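Local coordinates for 1-carboxybiuret hydrolase subunit AtzE (Pseudomonas sp., PDB 6C62), which hydrolyses 1-carboxybiuret to urea-1,3-dicarboxylate and ammonia in the bacterial degradation of atrazine, at residues Asp51-Arg56 with Glu61-Leu66; Pro270-Ala275 with Met424-Gln429; Asp315-Arg320 with Arg331-Val336. All blocks are in the same frame, centred on the assembly; numbering follows the deposited sequence. Where two conformers were deposited one is given.

Contact 1: residues Asp51-Arg56 with Glu61-Leu66; sequences DAIDVR and EVLPPL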
loop_
_atom_site.group_PDB
_atom_site.type_symbol
_atom_site.label_atom_id
_atom_site.label_comp_id
_atom_site.label_asym_id
_atom_site.label_seq_id
_atom_site.Cartn_x
_atom_site.Cartn_y
_atom_site.Cartn_z
ATOM N N ASP A 51 8.594 42.862 -9.758
ATOM C CA ASP A 51 9.669 43.630 -10.371
ATOM C C ASP A 51 10.395 42.845 -11.511
ATOM O O ASP A 51 10.687 43.392 -12.581
ATOM C CB ASP A 51 10.682 44.066 -9.342
ATOM C CG ASP A 51 10.216 45.314 -8.500
ATOM O OD1 ASP A 51 9.105 45.937 -8.718
ATOM O OD2 ASP A 51 11.016 45.704 -7.594
ATOM N N ALA A 52 10.709 41.587 -11.248
ATOM C CA ALA A 52 11.396 40.741 -12.237
ATOM C C ALA A 52 10.590 40.529 -13.515
ATOM O O ALA A 52 11.150 40.475 -14.609
ATOM C CB ALA A 52 11.824 39.400 -11.622
ATOM N N ILE A 53 9.277 40.362 -13.394
ATOM C CA ILE A 53 8.407 40.271 -14.562
ATOM C C ILE A 53 8.454 41.606 -15.373
ATOM O O ILE A 53 8.553 41.577 -16.615
ATOM C CB ILE A 53 6.935 39.981 -14.159
ATOM C CG1 ILE A 53 6.770 38.579 -13.540
ATOM C CG2 ILE A 53 5.967 40.175 -15.341
ATOM C CD1 ILE A 53 7.132 37.452 -14.459
ATOM N N ASP A 54 8.371 42.754 -14.701
ATOM C CA ASP A 54 8.470 44.056 -15.398
ATOM C C ASP A 54 9.840 44.204 -16.113
ATOM O O ASP A 54 9.889 44.628 -17.261
ATOM C CB ASP A 54 8.192 45.265 -14.489
ATOM C CG ASP A 54 6.734 45.282 -13.921
ATOM O OD1 ASP A 54 5.772 44.859 -14.694
ATOM O OD2 ASP A 54 6.565 45.681 -12.675
ATOM N N VAL A 55 10.920 43.753 -15.498
ATOM C CA VAL A 55 12.216 43.744 -16.190
ATOM C C VAL A 55 12.201 42.895 -17.478
ATOM O O VAL A 55 12.703 43.378 -18.536
ATOM C CB VAL A 55 13.358 43.348 -15.243
ATOM C CG1 VAL A 55 14.651 42.887 -15.964
ATOM C CG2 VAL A 55 13.590 44.493 -14.270
ATOM N N ARG A 56 11.609 41.696 -17.421
ATOM C CA ARG A 56 11.540 40.855 -18.582
ATOM C C ARG A 56 10.719 41.454 -19.704
ATOM O O ARG A 56 11.069 41.369 -20.906
ATOM C CB ARG A 56 11.010 39.438 -18.237
ATOM C CG ARG A 56 12.014 38.651 -17.400
ATOM C CD ARG A 56 11.428 37.438 -16.689
ATOM N NE ARG A 56 11.215 36.357 -17.623
ATOM C CZ ARG A 56 10.575 35.226 -17.315
ATOM N NH1 ARG A 56 10.091 35.035 -16.090
ATOM N NH2 ARG A 56 10.422 34.281 -18.236
ATOM N N GLU A 61 10.915 40.481 -23.893
ATOM C CA GLU A 61 10.706 39.037 -23.898
ATOM C C GLU A 61 9.262 38.654 -24.026
ATOM O O GLU A 61 8.372 39.426 -23.649
ATOM C CB GLU A 61 11.209 38.375 -22.626
ATOM C CG GLU A 61 12.676 38.547 -22.435
ATOM C CD GLU A 61 13.204 37.885 -21.197
ATOM O OE1 GLU A 61 12.496 37.043 -20.540
ATOM O OE2 GLU A 61 14.369 38.226 -20.946
ATOM N N VAL A 62 9.054 37.434 -24.538
ATOM C CA VAL A 62 7.770 36.793 -24.508
ATOM C C VAL A 62 7.532 36.365 -23.042
ATOM O O VAL A 62 8.345 35.691 -22.483
ATOM C CB VAL A 62 7.679 35.627 -25.483
ATOM C CG1 VAL A 62 6.375 34.848 -25.302
ATOM C CG2 VAL A 62 7.670 36.165 -26.893
ATOM N N LEU A 63 6.430 36.813 -22.436
ATOM C CA LEU A 63 6.200 36.501 -21.025
ATOM C C LEU A 63 5.618 35.123 -20.825
ATOM O O LEU A 63 4.923 34.627 -21.696
ATOM C CB LEU A 63 5.290 37.544 -20.406
ATOM C CG LEU A 63 5.934 38.929 -20.316
ATOM C CD1 LEU A 63 4.878 39.916 -19.843
ATOM C CD2 LEU A 63 7.125 38.903 -19.413
ATOM N N PRO A 64 5.893 34.487 -19.674
ATOM C CA PRO A 64 5.284 33.179 -19.460
ATOM C C PRO A 64 3.755 33.326 -19.152
ATOM O O PRO A 64 3.225 34.467 -18.965
ATOM C CB PRO A 64 6.145 32.581 -18.334
ATOM C CG PRO A 64 6.552 33.795 -17.564
ATOM C CD PRO A 64 6.831 34.839 -18.613
ATOM N N PRO A 65 3.023 32.222 -19.194
ATOM C CA PRO A 65 1.564 32.290 -19.256
ATOM C C PRO A 65 0.858 32.843 -18.036
ATOM O O PRO A 65 -0.299 33.282 -18.161
ATOM C CB PRO A 65 1.138 30.828 -19.419
ATOM C CG PRO A 65 2.340 30.130 -19.738
ATOM C CD PRO A 65 3.531 30.856 -19.330
ATOM N N LEU A 66 1.501 32.819 -16.881
ATOM C CA LEU A 66 0.894 33.430 -15.671
ATOM C C LEU A 66 1.623 34.705 -15.244
ATOM O O LEU A 66 1.549 35.111 -14.079
ATOM C CB LEU A 66 0.893 32.424 -14.513
ATOM C CG LEU A 66 0.063 31.132 -14.770
ATOM C CD1 LEU A 66 0.085 30.227 -13.560
ATOM C CD2 LEU A 66 -1.360 31.427 -15.121
#

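Contact 2: residues Pro270-Ala275 with Met424-Gln429; sequences PAARAA and MPIGVQ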
loop_
_atom_site.group_PDB
_atom_site.type_symbol
_atom_site.label_atom_id
_atom_site.label_comp_id
_atom_site.label_asym_id
_atom_site.label_seq_id
_atom_site.Cartn_x
_atom_site.Cartn_y
_atom_site.Cartn_z
ATOM N N PRO A 270 -32.439 20.936 -0.235
ATOM C CA PRO A 270 -33.196 21.485 -1.395
ATOM C C PRO A 270 -32.375 22.438 -2.284
ATOM O O PRO A 270 -32.477 22.370 -3.513
ATOM C CB PRO A 270 -34.326 22.273 -0.718
ATOM C CG PRO A 270 -34.515 21.595 0.600
ATOM C CD PRO A 270 -33.119 21.192 1.053
ATOM N N ALA A 271 -31.572 23.318 -1.684
ATOM C CA ALA A 271 -30.690 24.163 -2.527
ATOM C C ALA A 271 -29.630 23.390 -3.339
ATOM O O ALA A 271 -29.365 23.723 -4.506
ATOM C CB ALA A 271 -30.006 25.229 -1.704
ATOM N N ALA A 272 -29.033 22.376 -2.708
ATOM C CA ALA A 272 -28.050 21.494 -3.399
ATOM C C ALA A 272 -28.705 20.766 -4.593
ATOM O O ALA A 272 -28.174 20.766 -5.713
ATOM C CB ALA A 272 -27.463 20.493 -2.400
ATOM N N ARG A 273 -29.903 20.240 -4.363
ATOM C CA ARG A 273 -30.684 19.590 -5.454
ATOM C C ARG A 273 -31.027 20.547 -6.605
ATOM O O ARG A 273 -30.950 20.171 -7.761
ATOM C CB ARG A 273 -31.954 18.944 -4.916
ATOM C CG ARG A 273 -31.730 17.787 -3.991
ATOM C CD ARG A 273 -33.040 17.434 -3.289
ATOM N NE ARG A 273 -32.819 16.284 -2.450
ATOM C CZ ARG A 273 -33.751 15.420 -2.020
ATOM N NH1 ARG A 273 -35.047 15.630 -2.227
ATOM N NH2 ARG A 273 -33.383 14.342 -1.335
ATOM N N ALA A 274 -31.361 21.790 -6.282
ATOM C CA ALA A 274 -31.694 22.787 -7.321
ATOM C C ALA A 274 -30.474 23.180 -8.127
ATOM O O ALA A 274 -30.549 23.417 -9.316
ATOM C CB ALA A 274 -32.324 24.025 -6.698
ATOM N N ALA A 275 -29.323 23.287 -7.457
ATOM C CA ALA A 275 -28.109 23.550 -8.169
ATOM C C ALA A 275 -27.794 22.408 -9.169
ATOM O O ALA A 275 -27.428 22.652 -10.314
ATOM C CB ALA A 275 -26.962 23.756 -7.189
ATOM N N MET A 424 -26.770 32.807 -0.674
ATOM C CA MET A 424 -25.480 32.101 -0.486
ATOM C C MET A 424 -25.223 31.117 -1.623
ATOM O O MET A 424 -26.169 30.528 -2.192
ATOM C CB MET A 424 -25.419 31.402 0.871
ATOM C CG MET A 424 -25.419 32.325 2.084
ATOM S SD MET A 424 -24.008 33.439 2.133
ATOM C CE MET A 424 -22.667 32.361 2.642
ATOM N N PRO A 425 -23.945 30.933 -1.987
ATOM C CA PRO A 425 -23.692 30.002 -3.091
ATOM C C PRO A 425 -23.670 28.503 -2.653
ATOM O O PRO A 425 -23.638 28.180 -1.466
ATOM C CB PRO A 425 -22.313 30.432 -3.595
ATOM C CG PRO A 425 -21.632 30.880 -2.370
ATOM C CD PRO A 425 -22.707 31.531 -1.481
ATOM N N ILE A 426 -23.684 27.637 -3.649
ATOM C CA ILE A 426 -23.452 26.219 -3.458
ATOM C C ILE A 426 -22.838 25.668 -4.725
ATOM O O ILE A 426 -23.152 26.101 -5.818
ATOM C CB ILE A 426 -24.730 25.498 -2.988
ATOM C CG1 ILE A 426 -24.394 24.216 -2.261
ATOM C CG2 ILE A 426 -25.653 25.259 -4.152
ATOM C CD1 ILE A 426 -25.570 23.642 -1.500
ATOM N N GLY A 427 -21.874 24.762 -4.584
ATOM C CA GLY A 427 -21.132 24.281 -5.717
ATOM C C GLY A 427 -21.691 22.997 -6.295
ATOM O O GLY A 427 -22.400 22.231 -5.594
ATOM N N VAL A 428 -21.342 22.756 -7.564
ATOM C CA VAL A 428 -21.625 21.494 -8.209
ATOM C C VAL A 428 -20.317 20.792 -8.569
ATOM O O VAL A 428 -19.416 21.413 -9.155
ATOM C CB VAL A 428 -22.511 21.733 -9.467
ATOM C CG1 VAL A 428 -21.763 22.430 -10.565
ATOM C CG2 VAL A 428 -22.996 20.429 -10.027
ATOM N N GLN A 429 -20.237 19.490 -8.273
ATOM C CA GLN A 429 -19.106 18.650 -8.701
ATOM C C GLN A 429 -19.356 18.145 -10.130
ATOM O O GLN A 429 -20.407 17.534 -10.411
ATOM C CB GLN A 429 -18.951 17.428 -7.793
ATOM C CG GLN A 429 -18.672 17.721 -6.331
ATOM C CD GLN A 429 -18.356 16.464 -5.535
ATOM O OE1 GLN A 429 -17.195 16.023 -5.512
ATOM N NE2 GLN A 429 -19.359 15.895 -4.837
#

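Contact 3: residues Asp315-Arg320 with Arg331-Val336; sequences DDLRIR and RFISGV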
loop_
_atom_site.group_PDB
_atom_site.type_symbol
_atom_site.label_atom_id
_atom_site.label_comp_id
_atom_site.label_asym_id
_atom_site.label_seq_id
_atom_site.Cartn_x
_atom_site.Cartn_y
_atom_site.Cartn_z
ATOM N N ASP A 315 3.679 10.659 17.820
ATOM C CA ASP A 315 4.750 11.075 18.721
ATOM C C ASP A 315 4.351 12.331 19.467
ATOM O O ASP A 315 4.572 12.402 20.679
ATOM C CB ASP A 315 6.059 11.413 17.992
ATOM C CG ASP A 315 6.755 10.197 17.349
ATOM O OD1 ASP A 315 6.786 9.100 17.995
ATOM O OD2 ASP A 315 7.300 10.353 16.187
ATOM N N ASP A 316 3.761 13.299 18.759
ATOM C CA ASP A 316 3.227 14.489 19.383
ATOM C C ASP A 316 1.969 14.249 20.212
ATOM O O ASP A 316 1.781 14.894 21.252
ATOM C CB ASP A 316 2.972 15.569 18.336
ATOM C CG ASP A 316 4.291 16.189 17.832
ATOM O OD1 ASP A 316 5.230 16.305 18.651
ATOM O OD2 ASP A 316 4.399 16.583 16.621
ATOM N N LEU A 317 1.114 13.304 19.845
ATOM C CA LEU A 317 -0.033 13.000 20.698
ATOM C C LEU A 317 0.403 12.402 22.022
ATOM O O LEU A 317 -0.311 12.514 23.002
ATOM C CB LEU A 317 -1.051 12.069 20.001
ATOM C CG LEU A 317 -1.809 12.643 18.801
ATOM C CD1 LEU A 317 -2.476 11.541 17.977
ATOM C CD2 LEU A 317 -2.831 13.637 19.286
ATOM N N ARG A 318 1.548 11.723 22.044
ATOM C CA ARG A 318 2.029 11.145 23.274
ATOM C C ARG A 318 2.613 12.230 24.242
ATOM O O ARG A 318 2.402 12.197 25.407
ATOM C CB ARG A 318 3.106 10.114 22.989
ATOM C CG ARG A 318 2.561 8.841 22.433
ATOM C CD ARG A 318 3.691 7.953 21.962
ATOM N NE ARG A 318 3.191 6.601 21.758
ATOM C CZ ARG A 318 3.755 5.696 20.961
ATOM N NH1 ARG A 318 4.827 5.991 20.259
ATOM N NH2 ARG A 318 3.200 4.502 20.841
ATOM N N ILE A 319 3.330 13.184 23.711
ATOM C CA ILE A 319 4.094 14.096 24.539
ATOM C C ILE A 319 3.439 15.481 24.713
ATOM O O ILE A 319 3.629 16.101 25.750
ATOM C CB ILE A 319 5.532 14.290 23.976
ATOM C CG1 ILE A 319 5.483 14.987 22.623
ATOM C CG2 ILE A 319 6.329 12.991 23.875
ATOM C CD1 ILE A 319 6.769 15.567 22.121
ATOM N N ARG A 320 2.630 15.934 23.744
ATOM C CA ARG A 320 1.979 17.243 23.816
ATOM C C ARG A 320 0.580 17.330 23.258
ATOM O O ARG A 320 0.216 18.213 22.442
ATOM C CB ARG A 320 2.880 18.310 23.158
ATOM C CG ARG A 320 3.138 18.055 21.684
ATOM C CD ARG A 320 4.328 18.841 21.146
ATOM N NE ARG A 320 4.138 20.276 21.237
ATOM C CZ ARG A 320 4.922 21.169 20.656
ATOM N NH1 ARG A 320 5.980 20.785 19.953
ATOM N NH2 ARG A 320 4.653 22.461 20.820
ATOM N N ARG A 331 -10.470 13.339 17.603
ATOM C CA ARG A 331 -10.671 12.591 16.376
ATOM C C ARG A 331 -9.379 11.935 15.929
ATOM O O ARG A 331 -9.410 10.831 15.438
ATOM C CB ARG A 331 -11.214 13.511 15.278
ATOM C CG ARG A 331 -12.508 14.245 15.736
ATOM C CD ARG A 331 -13.182 14.983 14.608
ATOM N NE ARG A 331 -13.548 14.041 13.528
ATOM C CZ ARG A 331 -13.786 14.387 12.268
ATOM N NH1 ARG A 331 -13.602 15.656 11.893
ATOM N NH2 ARG A 331 -14.159 13.468 11.387
ATOM N N PHE A 332 -8.257 12.620 16.082
ATOM C CA PHE A 332 -6.964 12.020 15.818
ATOM C C PHE A 332 -6.710 10.847 16.754
ATOM O O PHE A 332 -6.254 9.775 16.305
ATOM C CB PHE A 332 -5.791 13.055 15.927
ATOM C CG PHE A 332 -5.595 13.921 14.723
ATOM C CD1 PHE A 332 -5.336 13.389 13.480
ATOM C CD2 PHE A 332 -5.629 15.268 14.846
ATOM C CE1 PHE A 332 -5.103 14.213 12.373
ATOM C CE2 PHE A 332 -5.459 16.112 13.743
ATOM C CZ PHE A 332 -5.172 15.582 12.509
ATOM N N ILE A 333 -7.020 11.034 18.044
ATOM C CA ILE A 333 -6.803 9.968 19.011
ATOM C C ILE A 333 -7.701 8.755 18.660
ATOM O O ILE A 333 -7.217 7.630 18.639
ATOM C CB ILE A 333 -7.016 10.431 20.446
ATOM C CG1 ILE A 333 -5.886 11.311 20.912
ATOM C CG2 ILE A 333 -7.118 9.264 21.391
ATOM C CD1 ILE A 333 -6.186 12.103 22.208
ATOM N N SER A 334 -8.973 8.981 18.393
ATOM C CA SER A 334 -9.841 7.910 17.934
ATOM C C SER A 334 -9.264 7.144 16.783
ATOM O O SER A 334 -9.251 5.898 16.779
ATOM C CB SER A 334 -11.207 8.492 17.480
ATOM O OG SER A 334 -12.098 7.415 17.179
ATOM N N GLY A 335 -8.749 7.874 15.798
ATOM C CA GLY A 335 -8.087 7.258 14.619
ATOM C C GLY A 335 -6.946 6.324 14.991
ATOM O O GLY A 335 -6.823 5.221 14.436
ATOM N N VAL A 336 -6.111 6.742 15.939
ATOM C CA VAL A 336 -4.977 5.900 16.425
ATOM C C VAL A 336 -5.462 4.619 17.091
ATOM O O VAL A 336 -4.778 3.604 17.054
ATOM C CB VAL A 336 -4.126 6.693 17.428
ATOM C CG1 VAL A 336 -3.159 5.815 18.175
ATOM C CG2 VAL A 336 -3.399 7.809 16.712
#

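Contact 1: residues Asp51-Arg56 with Glu61-Leu66
Arg-56 and Glu-61 meet twice, through backbone and through side chain, where helix 43-58 ends and the chain doubles back. The backbone bond, Glu-61 N to Arg-56 O at 3.1 Å, spans five residues, the six-to-one bond that marks a Schellman motif, and is consistent with a helix C-cap of that kind. From there the arginine can be followed outward. Its CB lies 4.1 Å from Leu-63 CD2 and 3.6 Å from Glu-61 OE1; CG and CD also lie beside OE1, and the bend at chi3 (76°) lets the chain wrap that oxygen. NE donates to Glu-61 OE1 at 3.3 Å, nearly straight at 170°. The oxygen sits in the guanidinium plane, while NE comes from its syn side, somewhat out of the carboxylate plane; the two planes stand 63° apart. Glu-61 OE2 makes a salt bridge with Arg-59. Beyond NE, the guanidinium has Pro-64 over one face: CZ and NH2 come nearest to Pro-64 CD, NH2 at 3.7 Å, and NH1 to Pro-64 CG. With an alanine for this arginine, Glu-61 OE1 would probably lose its salt-bridge partner and Pro-64 the flat group beside it. Deeper in, Ile-53 CG2 touches Leu-63 CD2 at 4.4 Å.

Contact 2: residues Pro270-Ala275 with Met424-Gln429
The carbonyl oxygen of Ala-271 is held by the helix bond from Ala-275 N (3.0 Å), and Ile-426 CG2 rests against the same oxygen at 4.0 Å. This is a helix packed on an inner strand of the large mixed sheet, part of the alpha/beta amidase fold: helix 270-283 lies over strand 426-432. The two short axes pass 8.4 Å apart and cross at -50°, a close approach that the small side chains on this face of the helix make possible.

Three alanines supply that face. Ala-271 and Ala-275 point their CB atoms toward the strand, Ala-272 turns its own to the flank, and Ile-426 fits among them. Ile-426 carries most of the strand's share, and its two branches divide the work. CG1 runs anti to the backbone N (chi1 -157°) and the chain stays extended at chi2 (166°), which carries CD1 out to Ala-272 and leaves CG2 between the backbone N and carbonyl carbon, facing Ala-275. The side-chain contacts are all apolar, as suits a buried place.

The surroundings show how the helix is laid over the sheet. Strand 426-432 runs antiparallel to both 411-416 and 366-370, and the helix touches all three: Ala-275 also packs on Thr-416, and Ala-272 on Pro-370. The strand's polar groups are used within the sheet and by other elements; Ile-426 O accepts a bond from Thr-416 OG1, and Gly-427 N gives one to Ser-180 OG.

The two branches of the isoleucine thus find different alanines one helical turn apart: CG2 lies 3.6 Å from Ala-275 CB, while CD1 sits 3.8 Å from both CB and CA of Ala-272.

Contact 3: residues Asp315-Arg320 with Arg331-Val336
Leu-317 is the one residue of 315-320 that reaches across to 331-336, and it touches Phe-332, Ile-333 and Val-336. The axes of the two short helices come no closer than 11.3 Å and cross at -114°; side chains from both helices span the space.

Apolar contacts come first. With CG beside the backbone N (chi1 -67°), the leucine points its forked end at the second helix and the prongs part. CD1 lies 4.0 Å from Val-336 CG2 and 4.2 Å from Phe-332 CB, two residues one turn apart; CD2 meets Ile-333 CG1, also at 4.2 Å. Leu-317 and Val-336 lie side by side, running opposite ways, while Phe-332 stands roughly perpendicular to the leucine. All four residues are buried.

Aromatic contacts follow. Phe-332 offers the leucine its CB, but its ring leads away, to the rings of Tyr-125 and His-313.

Polar bonds surround the pair: Arg-320 is salt-bridged to Asp-323, Arg-318 NE hydrogen-bonds the backbone of another protein's chain (on which Ile-333 packs), and Arg-318 NH2 forms a salt bridge with an acidic side chain of a further one.

Two short helices, crossed steeply and joined by a loop, thus meet at an interface with other proteins. The side chain of Phe-332 lies about 10 Å from that of Ser-150, by similarity part of the charge relay in the amidase Ser-Ser-Lys triad.

The three contacts illustrate how chemistry follows place in a fold. Contact 1 is a surface contact, where the end of one helix meets the loop after it, and it alone uses charge and hydrogen bonds between its segments. Contacts 2 and 3 are buried and apolar, yet differ in reach: contact 2 joins a helix to a strand of the central sheet across 149 residues, contact 3 two neighbouring helices. Contact 3 is nested within the chain loop that contact 2 closes, though their nearest atoms remain about 17 Å apart. The three share no helix or strand. Other protein chains touch the segments of contact 3 but not those of contacts 1 and 2.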